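Local coordinates for peptidase S9 prolyl oligopeptidase catalytic domain-containing protein (Pyrococcus horikoshii, PDB 4HXF) that probably acts as a serine-type acylaminoacyl peptidase, pairing a beta-propeller with an alpha/beta-hydrolase domain in a self-compartmentalizing hexamer, at residues I45-L50 / A90-L95; A85-A90 / W155-E160; I246-G251 / A267-G272; G255-I260 / F276-E281. All coordinates share one frame; numbering follows the deposited sequence.

Contact 1 of 4, residues I45-L50 / A90-L95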
loop_
_atom_site.group_PDB
_atom_site.type_symbol
_atom_site.label_atom_id
_atom_site.label_comp_id
_atom_site.label_asym_id
_atom_site.label_seq_id
_atom_site.Cartn_x
_atom_site.Cartn_y
_atom_site.Cartn_z
ATOM N N ILE A 45 14.495 -22.293 16.811
ATOM C CA ILE A 45 15.630 -23.097 17.242
ATOM C C ILE A 45 15.752 -23.005 18.744
ATOM O O ILE A 45 15.696 -21.900 19.342
ATOM C CB ILE A 45 16.958 -22.614 16.546
ATOM C CG1 ILE A 45 16.907 -22.866 15.051
ATOM C CG2 ILE A 45 18.166 -23.238 17.203
ATOM C CD1 ILE A 45 18.008 -22.079 14.255
ATOM N N VAL A 46 15.938 -24.148 19.394
ATOM C CA VAL A 46 16.131 -24.225 20.832
ATOM C C VAL A 46 17.534 -24.719 21.067
ATOM O O VAL A 46 17.989 -25.674 20.423
ATOM C CB VAL A 46 15.090 -25.179 21.490
ATOM C CG1 VAL A 46 15.307 -25.200 23.038
ATOM C CG2 VAL A 46 13.670 -24.741 21.067
ATOM N N ILE A 47 18.243 -24.065 21.952
ATOM C CA ILE A 47 19.615 -24.451 22.336
ATOM C C ILE A 47 19.575 -24.779 23.784
ATOM O O ILE A 47 19.173 -23.952 24.657
ATOM C CB ILE A 47 20.607 -23.293 22.095
ATOM C CG1 ILE A 47 20.567 -22.909 20.555
ATOM C CG2 ILE A 47 22.012 -23.645 22.575
ATOM C CD1 ILE A 47 20.861 -21.472 20.302
ATOM N N GLU A 48 19.921 -26.025 24.077
ATOM C CA GLU A 48 19.957 -26.479 25.470
ATOM C C GLU A 48 21.327 -26.701 25.966
ATOM O O GLU A 48 22.192 -27.264 25.257
ATOM C CB GLU A 48 19.226 -27.750 25.710
ATOM C CG GLU A 48 17.866 -27.587 25.249
ATOM C CD GLU A 48 16.888 -28.507 25.932
ATOM O OE1 GLU A 48 17.192 -29.288 26.883
ATOM O OE2 GLU A 48 15.785 -28.431 25.392
ATOM N N ASN A 49 21.550 -26.262 27.202
ATOM C CA ASN A 49 22.928 -26.444 27.738
ATOM C C ASN A 49 22.803 -27.527 28.743
ATOM O O ASN A 49 22.164 -27.273 29.753
ATOM C CB ASN A 49 23.526 -25.220 28.445
ATOM C CG ASN A 49 24.920 -25.555 29.057
ATOM O OD1 ASN A 49 25.048 -26.407 29.940
ATOM N ND2 ASN A 49 25.944 -25.004 28.474
ATOM N N LEU A 50 23.464 -28.677 28.479
ATOM C CA LEU A 50 23.253 -29.918 29.224
ATOM C C LEU A 50 23.890 -29.722 30.641
ATOM O O LEU A 50 23.460 -30.326 31.605
ATOM C CB LEU A 50 23.851 -31.104 28.466
ATOM C CG LEU A 50 23.284 -31.372 27.078
ATOM C CD1 LEU A 50 24.215 -32.207 26.186
ATOM C CD2 LEU A 50 21.931 -32.001 27.263
ATOM N N ALA A 90 25.275 -16.392 14.758
ATOM C CA ALA A 90 25.143 -15.862 16.133
ATOM C C ALA A 90 26.236 -16.379 17.007
ATOM O O ALA A 90 26.626 -17.540 16.893
ATOM C CB ALA A 90 23.771 -16.260 16.792
ATOM N N ASP A 91 26.691 -15.575 17.959
ATOM C CA ASP A 91 27.499 -16.068 19.030
ATOM C C ASP A 91 26.638 -16.912 19.990
ATOM O O ASP A 91 25.561 -16.520 20.359
ATOM C CB ASP A 91 28.226 -14.948 19.775
ATOM C CG ASP A 91 27.423 -14.255 20.718
ATOM O OD1 ASP A 91 26.578 -13.499 20.210
ATOM O OD2 ASP A 91 27.699 -14.362 21.964
ATOM N N LEU A 92 27.138 -18.050 20.354
ATOM C CA LEU A 92 26.323 -19.016 21.174
ATOM C C LEU A 92 26.192 -18.515 22.611
ATOM O O LEU A 92 25.151 -18.779 23.234
ATOM C CB LEU A 92 26.922 -20.448 21.080
ATOM C CG LEU A 92 26.243 -21.245 19.991
ATOM C CD1 LEU A 92 27.034 -22.503 19.646
ATOM C CD2 LEU A 92 24.779 -21.564 20.353
ATOM N N LYS A 93 27.140 -17.718 23.103
ATOM C CA LYS A 93 27.036 -17.175 24.482
ATOM C C LYS A 93 25.826 -16.252 24.616
ATOM O O LYS A 93 25.084 -16.359 25.603
ATOM C CB LYS A 93 28.293 -16.459 24.895
ATOM C CG LYS A 93 28.356 -16.097 26.362
ATOM N N THR A 94 25.693 -15.249 23.756
ATOM C CA THR A 94 24.654 -14.245 23.952
ATOM C C THR A 94 23.564 -14.325 22.892
ATOM O O THR A 94 22.579 -13.588 22.998
ATOM C CB THR A 94 25.268 -12.788 23.909
ATOM O OG1 THR A 94 25.711 -12.495 22.594
ATOM C CG2 THR A 94 26.481 -12.565 24.885
ATOM N N LEU A 95 23.789 -15.086 21.836
ATOM C CA LEU A 95 22.867 -15.198 20.705
ATOM C C LEU A 95 22.644 -13.864 19.974
ATOM O O LEU A 95 21.699 -13.688 19.211
ATOM C CB LEU A 95 21.548 -15.947 21.058
ATOM C CG LEU A 95 21.786 -17.370 21.491
ATOM C CD1 LEU A 95 20.370 -17.887 21.968
ATOM C CD2 LEU A 95 22.274 -18.123 20.256
#
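At the seam between two successive four-stranded sheets of the beta-propeller, I47 of strand 40-49 meets L92 and L95, which lie in the turn that follows strand 86-91. The contact is purely apolar. I47 CD1 comes within 3.6 Å of L95 CD2, the two side chains reaching for one another tip to tip, and within 3.9 Å of L92 CD2, where the two side chains cross obliquely. L92 CD2 also lies 4.1 Å from I47 CG2, so both branches of the isoleucine bear on this leucine. I47 CG1 stands anti to its carbonyl carbon (chi1 -59°), which sends CD1 forward toward the methyl groups of both leucines.

The shape of the turn places those leucines. T94 N donates to D91 OD2 over 2.8 Å, arriving from above the carboxylate plane, an Asx motif; L95 N bonds to D91 O at 2.7 Å. K56 NZ of the neighbouring strand 54-59 donates a hydrogen bond to L92 O, and L95 also packs on S96 of a third subunit. Third strand of one sheet against the turn ending the third strand of the next: this is hydrophobic blade-to-blade packing of a beta-propeller.

Contact 2 of 4, residues A85-A90 / W155-E160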
loop_
_atom_site.group_PDB
_atom_site.type_symbol
_atom_site.label_atom_id
_atom_site.label_comp_id
_atom_site.label_asym_id
_atom_site.label_seq_id
_atom_site.Cartn_x
_atom_site.Cartn_y
_atom_site.Cartn_z
ATOM N N ALA A 85 15.856 -16.523 1.335
ATOM C CA ALA A 85 16.484 -17.087 2.493
ATOM C C ALA A 85 17.712 -16.272 2.844
ATOM O O ALA A 85 18.335 -15.682 2.013
ATOM C CB ALA A 85 16.875 -18.492 2.177
ATOM N N GLN A 86 18.032 -16.271 4.128
ATOM C CA GLN A 86 19.137 -15.529 4.681
ATOM C C GLN A 86 19.906 -16.459 5.539
ATOM O O GLN A 86 19.322 -17.103 6.409
ATOM C CB GLN A 86 18.676 -14.471 5.603
ATOM C CG GLN A 86 17.728 -13.505 5.025
ATOM C CD GLN A 86 17.119 -12.599 6.106
ATOM O OE1 GLN A 86 16.708 -13.022 7.288
ATOM N NE2 GLN A 86 17.054 -11.296 5.727
ATOM N N ILE A 87 21.228 -16.471 5.414
ATOM C CA ILE A 87 22.097 -17.151 6.344
ATOM C C ILE A 87 22.603 -16.164 7.393
ATOM O O ILE A 87 23.083 -15.065 7.072
ATOM C CB ILE A 87 23.321 -17.740 5.642
ATOM C CG1 ILE A 87 22.897 -18.754 4.531
ATOM C CG2 ILE A 87 24.340 -18.339 6.626
ATOM C CD1 ILE A 87 24.072 -19.108 3.628
ATOM N N TRP A 88 22.441 -16.558 8.658
ATOM C CA TRP A 88 22.838 -15.796 9.786
ATOM C C TRP A 88 23.850 -16.557 10.622
ATOM O O TRP A 88 23.904 -17.759 10.572
ATOM C CB TRP A 88 21.658 -15.553 10.729
ATOM C CG TRP A 88 20.615 -14.639 10.240
ATOM C CD1 TRP A 88 19.706 -14.865 9.198
ATOM C CD2 TRP A 88 20.324 -13.267 10.730
ATOM N NE1 TRP A 88 18.868 -13.769 9.140
ATOM C CE2 TRP A 88 19.211 -12.811 10.013
ATOM C CE3 TRP A 88 20.861 -12.457 11.704
ATOM C CZ2 TRP A 88 18.663 -11.549 10.249
ATOM C CZ3 TRP A 88 20.348 -11.206 11.961
ATOM C CH2 TRP A 88 19.212 -10.760 11.251
ATOM N N VAL A 89 24.673 -15.825 11.372
ATOM C CA VAL A 89 25.600 -16.380 12.371
ATOM C C VAL A 89 25.386 -15.646 13.699
ATOM O O VAL A 89 25.324 -14.406 13.754
ATOM C CB VAL A 89 27.074 -16.242 11.941
ATOM C CG1 VAL A 89 28.077 -16.643 13.032
ATOM C CG2 VAL A 89 27.345 -16.967 10.658
ATOM N N ALA A 90 25.275 -16.392 14.758
ATOM C CA ALA A 90 25.143 -15.862 16.133
ATOM C C ALA A 90 26.236 -16.379 17.007
ATOM O O ALA A 90 26.626 -17.540 16.893
ATOM C CB ALA A 90 23.771 -16.260 16.792
ATOM N N TRP A 155 28.824 -23.073 -3.015
ATOM C CA TRP A 155 29.440 -21.828 -2.606
ATOM C C TRP A 155 30.242 -22.044 -1.357
ATOM O O TRP A 155 29.712 -22.551 -0.361
ATOM C CB TRP A 155 28.380 -20.773 -2.272
ATOM C CG TRP A 155 27.435 -20.328 -3.385
ATOM C CD1 TRP A 155 27.578 -20.426 -4.713
ATOM C CD2 TRP A 155 26.232 -19.486 -3.218
ATOM N NE1 TRP A 155 26.488 -19.885 -5.375
ATOM C CE2 TRP A 155 25.682 -19.288 -4.548
ATOM C CE3 TRP A 155 25.556 -18.935 -2.125
ATOM C CZ2 TRP A 155 24.460 -18.573 -4.767
ATOM C CZ3 TRP A 155 24.344 -18.221 -2.358
ATOM C CH2 TRP A 155 23.823 -18.046 -3.650
ATOM N N VAL A 156 31.458 -21.576 -1.312
ATOM C CA VAL A 156 32.201 -21.498 -0.048
ATOM C C VAL A 156 32.074 -20.042 0.439
ATOM O O VAL A 156 32.449 -19.070 -0.245
ATOM C CB VAL A 156 33.639 -21.819 -0.236
ATOM C CG1 VAL A 156 34.420 -21.661 1.066
ATOM C CG2 VAL A 156 33.790 -23.265 -0.873
ATOM N N ILE A 157 31.533 -19.906 1.635
ATOM C CA ILE A 157 31.227 -18.614 2.246
ATOM C C ILE A 157 32.119 -18.353 3.426
ATOM O O ILE A 157 32.215 -19.147 4.385
ATOM C CB ILE A 157 29.752 -18.538 2.692
ATOM C CG1 ILE A 157 28.767 -18.803 1.548
ATOM C CG2 ILE A 157 29.373 -17.154 3.326
ATOM C CD1 ILE A 157 27.414 -19.255 2.058
ATOM N N ASP A 158 32.807 -17.206 3.404
ATOM C CA ASP A 158 33.543 -16.702 4.543
ATOM C C ASP A 158 32.557 -15.980 5.463
ATOM O O ASP A 158 31.990 -14.962 5.058
ATOM C CB ASP A 158 34.656 -15.763 4.155
ATOM C CG ASP A 158 35.280 -15.118 5.336
ATOM O OD1 ASP A 158 35.181 -15.693 6.476
ATOM O OD2 ASP A 158 35.955 -14.046 5.205
ATOM N N THR A 159 32.314 -16.567 6.663
ATOM C CA THR A 159 31.320 -15.916 7.567
ATOM C C THR A 159 31.888 -14.631 8.247
ATOM O O THR A 159 31.065 -13.833 8.762
ATOM C CB THR A 159 30.760 -16.879 8.642
ATOM O OG1 THR A 159 31.850 -17.265 9.463
ATOM C CG2 THR A 159 30.014 -18.083 8.057
ATOM N N GLU A 160 33.194 -14.415 8.206
ATOM C CA GLU A 160 33.796 -13.225 8.854
ATOM C C GLU A 160 33.571 -12.025 7.862
ATOM O O GLU A 160 32.841 -11.106 8.176
ATOM C CB GLU A 160 35.284 -13.445 9.165
ATOM C CG GLU A 160 35.466 -14.362 10.330
ATOM C CD GLU A 160 36.850 -14.291 10.914
ATOM O OE1 GLU A 160 37.547 -13.258 10.834
ATOM O OE2 GLU A 160 37.257 -15.335 11.431
#
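The indole of W88 belongs to the strand whose neighbouring residues, I87 and V89, make the contact with I157 and T159. Its NE1 donates to Q86 OE1 at 2.9 Å; the acceptor sits at the ring edge, only 5° from the indole plane, while the nitrogen stands 60° out of the amide's carbonyl plane. Q86 NE2 in turn bonds to E102, fixing the amide from its other end. R77 makes a cation-pi contact with W88, and the F75 ring meets the indole nearly parallel.

I87 and V89 point instead to the next sheet. I87 CD1 and I157 CD1 meet tip to tip at 3.7 Å. CG1 is anti to the carbonyl carbon in both isoleucines, and the extended chains bring the two CD1 methyls together. V89 CG2 lies 3.9 Å from T159 CG2, the two side chains crossing at about a right angle, but V89 has a second conformer and this touch is less certain. T159 turns its methyl to the valine while OG1 bonds to R116 O.

Beyond T159, E160 N closes an Asx turn on D158 OD1 at 2.9 Å. The apolar layer lies between strand 86-91 and strand 151-158 with the turn that follows it, the third strands of consecutive propeller sheets; L101 of strand 97-102 and L118 and A120 of strand 117-124 also pack into it.

Contact 3 of 4, residues I246-G251 / A267-G272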
loop_
_atom_site.group_PDB
_atom_site.type_symbol
_atom_site.label_atom_id
_atom_site.label_comp_id
_atom_site.label_asym_id
_atom_site.label_seq_id
_atom_site.Cartn_x
_atom_site.Cartn_y
_atom_site.Cartn_z
ATOM N N ILE A 246 26.864 -48.646 4.583
ATOM C CA ILE A 246 27.862 -47.584 4.801
ATOM C C ILE A 246 29.304 -48.192 4.784
ATOM O O ILE A 246 29.559 -49.352 5.189
ATOM C CB ILE A 246 27.612 -46.801 6.128
ATOM C CG1 ILE A 246 27.555 -47.775 7.287
ATOM C CG2 ILE A 246 26.430 -45.860 5.907
ATOM C CD1 ILE A 246 27.177 -47.086 8.608
ATOM N N TYR A 247 30.243 -47.381 4.323
ATOM C CA TYR A 247 31.620 -47.704 4.103
ATOM C C TYR A 247 32.496 -46.524 4.535
ATOM O O TYR A 247 32.067 -45.351 4.421
ATOM C CB TYR A 247 31.916 -47.924 2.617
ATOM C CG TYR A 247 31.057 -48.958 1.982
ATOM C CD1 TYR A 247 31.520 -50.225 1.853
ATOM C CD2 TYR A 247 29.804 -48.672 1.537
ATOM C CE1 TYR A 247 30.700 -51.220 1.334
ATOM C CE2 TYR A 247 29.004 -49.599 0.997
ATOM C CZ TYR A 247 29.445 -50.901 0.931
ATOM O OH TYR A 247 28.597 -51.842 0.401
ATOM N N ILE A 248 33.655 -46.847 5.078
ATOM C CA ILE A 248 34.670 -45.833 5.432
ATOM C C ILE A 248 35.685 -45.867 4.314
ATOM O O ILE A 248 36.201 -46.935 3.939
ATOM C CB ILE A 248 35.282 -46.143 6.827
ATOM C CG1 ILE A 248 34.216 -45.828 7.938
ATOM C CG2 ILE A 248 36.592 -45.360 7.035
ATOM C CD1 ILE A 248 34.616 -46.448 9.318
ATOM N N TYR A 249 36.021 -44.694 3.797
ATOM C CA TYR A 249 37.028 -44.572 2.769
ATOM C C TYR A 249 38.200 -43.709 3.252
ATOM O O TYR A 249 38.041 -42.547 3.531
ATOM C CB TYR A 249 36.444 -44.053 1.494
ATOM C CG TYR A 249 37.473 -43.812 0.425
ATOM C CD1 TYR A 249 38.172 -44.873 -0.170
ATOM C CD2 TYR A 249 37.684 -42.547 -0.047
ATOM C CE1 TYR A 249 39.091 -44.641 -1.188
ATOM C CE2 TYR A 249 38.567 -42.312 -1.039
ATOM C CZ TYR A 249 39.270 -43.344 -1.593
ATOM O OH TYR A 249 40.138 -42.993 -2.574
ATOM N N ASP A 250 39.400 -44.300 3.231
ATOM C CA ASP A 250 40.605 -43.508 3.586
ATOM C C ASP A 250 41.759 -43.789 2.640
ATOM O O ASP A 250 42.939 -43.641 3.022
ATOM C CB ASP A 250 40.981 -43.916 4.963
ATOM C CG ASP A 250 41.388 -45.383 5.034
ATOM O OD1 ASP A 250 41.487 -46.095 4.000
ATOM O OD2 ASP A 250 41.563 -45.841 6.163
ATOM N N GLY A 251 41.423 -44.158 1.409
ATOM C CA GLY A 251 42.383 -44.846 0.533
ATOM C C GLY A 251 41.885 -46.194 0.108
ATOM O O GLY A 251 42.025 -46.584 -1.038
ATOM N N ALA A 267 23.509 -42.096 8.892
ATOM C CA ALA A 267 24.751 -42.373 9.495
ATOM C C ALA A 267 25.675 -41.080 9.516
ATOM O O ALA A 267 25.595 -40.223 8.627
ATOM C CB ALA A 267 25.531 -43.539 8.741
ATOM N N LYS A 268 26.489 -41.028 10.537
ATOM C CA LYS A 268 27.499 -39.948 10.764
ATOM C C LYS A 268 28.777 -40.479 11.291
ATOM O O LYS A 268 28.803 -41.415 12.058
ATOM C CB LYS A 268 26.860 -38.848 11.739
ATOM C CG LYS A 268 25.657 -38.117 11.309
ATOM C CD LYS A 268 25.051 -37.026 12.289
ATOM C CE LYS A 268 23.729 -36.426 11.686
ATOM N NZ LYS A 268 23.283 -35.108 12.341
ATOM N N ILE A 269 29.897 -39.811 11.024
ATOM C CA ILE A 269 31.182 -40.223 11.565
ATOM C C ILE A 269 31.715 -39.065 12.399
ATOM O O ILE A 269 31.652 -37.912 12.011
ATOM C CB ILE A 269 32.158 -40.670 10.386
ATOM C CG1 ILE A 269 33.513 -41.223 10.818
ATOM C CG2 ILE A 269 32.382 -39.551 9.367
ATOM C CD1 ILE A 269 34.246 -42.052 9.735
ATOM N N ARG A 270 32.203 -39.398 13.560
ATOM C CA ARG A 270 32.839 -38.316 14.390
ATOM C C ARG A 270 33.941 -39.008 15.133
ATOM O O ARG A 270 33.673 -39.987 15.818
ATOM C CB ARG A 270 31.831 -37.601 15.324
ATOM C CG ARG A 270 31.003 -36.420 14.706
ATOM C CD ARG A 270 29.475 -36.693 14.643
ATOM N NE ARG A 270 28.633 -35.616 14.064
ATOM C CZ ARG A 270 28.605 -35.308 12.754
ATOM N NH1 ARG A 270 27.762 -34.350 12.302
ATOM N NH2 ARG A 270 29.407 -35.977 11.886
ATOM N N ASN A 271 35.188 -38.577 14.856
ATOM C CA ASN A 271 36.377 -39.151 15.501
ATOM C C ASN A 271 36.563 -40.601 15.173
ATOM O O ASN A 271 36.744 -41.396 16.094
ATOM C CB ASN A 271 36.263 -39.018 17.032
ATOM N N GLY A 272 36.464 -40.983 13.883
ATOM C CA GLY A 272 36.617 -42.402 13.500
ATOM C C GLY A 272 35.553 -43.403 13.995
ATOM O O GLY A 272 35.591 -44.614 13.540
#
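I246 and A267 form the closer of two apolar touches here. The isoleucine straddles the alanine methyl: its CG2 lies 3.8 Å and its CD1 3.9 Å from A267 CB. With CG1 set between backbone N and carbonyl carbon (chi1 55°), both of its branches can approach the methyl together. Two residues further along each strand, I248 CG1 meets I269 CD1 at 4.2 Å, a looser crossing at an oblique angle. I269 extends CG1 anti to its backbone N, carrying CD1 across to the other strand. The touching parts, 246-248 and 267-269, run only 12° from the same direction, so the two pairs follow one another in step, with no backbone hydrogen bonds between the strands.

A polar second shell holds the 267-272 side. R270 folds back so that NH2 donates to I269 O at 3.0 Å; the oxygen lies close to the guanidinium plane, but the nitrogen is well above the carbonyl plane. D223 OD2 receives both this NH2 and I269 N, tying side chain and backbone together, and R270 NE has a salt bridge to D307. K268 CD lies 3.8 Å above the plane of the R270 guanidinium, toward its rim. A267 N bonds to a hexane-1,6-diol, probably from the crystallisation liquor.

The pairs join the third strand of one propeller sheet, 245-249, to the first strand of the next, 264-270; V274 and F276 of strand 273-280 and L230 of strand 229-232 close in around them.

Contact 4 of 4, residues G255-I260 / F276-E281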
loop_
_atom_site.group_PDB
_atom_site.type_symbol
_atom_site.label_atom_id
_atom_site.label_comp_id
_atom_site.label_asym_id
_atom_site.label_seq_id
_atom_site.Cartn_x
_atom_site.Cartn_y
_atom_site.Cartn_z
ATOM N N GLY A 255 33.708 -51.720 4.186
ATOM C CA GLY A 255 32.323 -51.974 4.610
ATOM C C GLY A 255 32.433 -52.110 6.109
ATOM O O GLY A 255 33.371 -52.656 6.614
ATOM N N ILE A 256 31.523 -51.542 6.854
ATOM C CA ILE A 256 31.538 -51.830 8.243
ATOM C C ILE A 256 30.290 -52.637 8.707
ATOM O O ILE A 256 30.326 -53.144 9.823
ATOM C CB ILE A 256 31.822 -50.579 9.065
ATOM C CG1 ILE A 256 30.715 -49.582 8.785
ATOM C CG2 ILE A 256 33.280 -50.058 8.827
ATOM C CD1 ILE A 256 30.997 -48.211 9.318
ATOM N N LEU A 257 29.306 -52.837 7.832
ATOM C CA LEU A 257 28.119 -53.686 8.093
ATOM C C LEU A 257 27.978 -54.814 7.043
ATOM O O LEU A 257 26.877 -55.159 6.567
ATOM C CB LEU A 257 26.840 -52.879 8.016
ATOM C CG LEU A 257 26.853 -51.628 8.803
ATOM C CD1 LEU A 257 25.506 -50.963 8.572
ATOM C CD2 LEU A 257 27.215 -51.892 10.293
ATOM N N ASP A 258 29.117 -55.344 6.597
ATOM C CA ASP A 258 29.119 -56.357 5.506
ATOM C C ASP A 258 28.247 -57.616 5.902
ATOM O O ASP A 258 27.688 -58.315 5.055
ATOM C CB ASP A 258 30.578 -56.839 5.167
ATOM C CG ASP A 258 31.388 -55.875 4.209
ATOM O OD1 ASP A 258 30.800 -55.060 3.440
ATOM O OD2 ASP A 258 32.659 -56.020 4.202
ATOM N N ASP A 259 28.170 -57.871 7.179
ATOM C CA ASP A 259 27.503 -59.051 7.706
ATOM C C ASP A 259 26.067 -58.835 8.225
ATOM O O ASP A 259 25.483 -59.735 8.808
ATOM C CB ASP A 259 28.339 -59.534 8.879
ATOM N N ILE A 260 25.545 -57.623 8.084
ATOM C CA ILE A 260 24.247 -57.275 8.678
ATOM C C ILE A 260 23.333 -57.007 7.480
ATOM O O ILE A 260 23.617 -56.104 6.666
ATOM C CB ILE A 260 24.322 -56.036 9.565
ATOM C CG1 ILE A 260 25.105 -56.400 10.860
ATOM C CG2 ILE A 260 22.924 -55.560 9.886
ATOM C CD1 ILE A 260 25.428 -55.183 11.732
ATOM N N PHE A 276 24.864 -44.823 13.570
ATOM C CA PHE A 276 23.975 -45.098 12.471
ATOM C C PHE A 276 22.684 -45.767 12.968
ATOM O O PHE A 276 22.678 -46.411 13.991
ATOM C CB PHE A 276 24.705 -46.000 11.458
ATOM C CG PHE A 276 24.994 -47.383 11.922
ATOM C CD1 PHE A 276 26.200 -47.642 12.565
ATOM C CD2 PHE A 276 24.133 -48.428 11.650
ATOM C CE1 PHE A 276 26.478 -48.913 12.969
ATOM C CE2 PHE A 276 24.450 -49.708 12.055
ATOM C CZ PHE A 276 25.635 -49.955 12.727
ATOM N N THR A 277 21.645 -45.638 12.181
ATOM C CA THR A 277 20.413 -46.286 12.439
ATOM C C THR A 277 20.088 -47.300 11.365
ATOM O O THR A 277 20.518 -47.149 10.208
ATOM C CB THR A 277 19.248 -45.278 12.471
ATOM O OG1 THR A 277 19.339 -44.338 11.374
ATOM C CG2 THR A 277 19.377 -44.443 13.835
ATOM N N LEU A 278 19.346 -48.327 11.723
ATOM C CA LEU A 278 18.878 -49.377 10.800
ATOM C C LEU A 278 17.445 -49.574 10.869
ATOM O O LEU A 278 16.816 -49.449 11.951
ATOM C CB LEU A 278 19.467 -50.758 11.219
ATOM C CG LEU A 278 20.968 -51.007 11.294
ATOM C CD1 LEU A 278 21.387 -52.400 11.854
ATOM C CD2 LEU A 278 21.511 -50.827 9.844
ATOM N N PHE A 279 16.879 -49.937 9.727
ATOM C CA PHE A 279 15.463 -50.307 9.610
ATOM C C PHE A 279 15.361 -51.781 9.997
ATOM O O PHE A 279 15.956 -52.694 9.372
ATOM C CB PHE A 279 14.939 -50.144 8.209
ATOM C CG PHE A 279 14.838 -48.768 7.701
ATOM C CD1 PHE A 279 15.846 -48.278 6.900
ATOM C CD2 PHE A 279 13.696 -47.993 7.877
ATOM C CE1 PHE A 279 15.807 -47.061 6.296
ATOM C CE2 PHE A 279 13.669 -46.714 7.307
ATOM C CZ PHE A 279 14.754 -46.235 6.544
ATOM N N GLU A 280 14.636 -52.066 11.071
ATOM C CA GLU A 280 14.570 -53.417 11.623
ATOM C C GLU A 280 13.128 -53.766 12.110
ATOM O O GLU A 280 12.738 -53.338 13.202
ATOM C CB GLU A 280 15.498 -53.603 12.811
ATOM C CG GLU A 280 16.983 -53.481 12.518
ATOM C CD GLU A 280 17.844 -53.772 13.704
ATOM O OE1 GLU A 280 18.070 -52.919 14.504
ATOM O OE2 GLU A 280 18.257 -54.912 13.826
ATOM N N GLU A 281 12.421 -54.556 11.338
ATOM C CA GLU A 281 11.125 -55.167 11.670
ATOM C C GLU A 281 10.191 -54.223 12.398
ATOM O O GLU A 281 9.632 -54.515 13.463
ATOM C CB GLU A 281 11.382 -56.428 12.527
ATOM C CG GLU A 281 12.441 -57.360 11.942
ATOM C CD GLU A 281 13.870 -57.048 12.468
ATOM O OE1 GLU A 281 13.977 -56.728 13.639
ATOM O OE2 GLU A 281 14.884 -57.039 11.702
#
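L257 presses its two methyls on F276 where the linker between two consecutive propeller sheets folds over the second of them. The linker makes a type I beta turn from L257 to I260 before entering strand 264-270, and the turn presents both of its end residues to strand 273-280.

The aromatic contact is the tightest. L257 CD2 lies 3.5 Å from F276 CZ and its CD1 3.8 Å from F276 CE2, the leucine and the ring arriving from opposite directions and meeting obliquely. L278 CG sits at the edge of the F276 ring, in its plane.

Aliphatic touches continue along the strand. L278 splits its two methyls between the ends of the turn: CD2 lies 4.2 Å from L257 CD1, the two side chains sliding past each other in opposite directions, and CD1 meets I260 CG2 at 4.0 Å, where the side chains cross at about a right angle. I246 of strand 245-249 covers both L257 and F276 from the preceding sheet.

Polar groups keep to the margins. E280 bonds to Y287 and N285, E281 forms a salt bridge with R262, and K245 NZ donates to I260 O. Nearby, E263 and D244 bind a magnesium ion between them. Within the turn itself, I260 N donates to L257 O at 3.2 Å.

All four contacts are apolar across their segments, with no hydrogen bond between them. Contacts 2 and 3 bury all their touching residues; contacts 1 and 4 each include a partly exposed one, L95 and I260. Contacts 1 and 2 share A90 and strand 86-91, which packs through its closing turn on the preceding sheet and through I87 and V89 on the following one; both touch a second subunit. Contacts 3 and 4 meet no other chain and touch each other directly, through A267 with F276 and I248 with I256; contact 4 lays the inter-sheet linker on the second sheet and adds an aromatic ring. Contacts 2, 3 and 4 lie near magnesium-binding residues; contact 1 lies away from annotated sites.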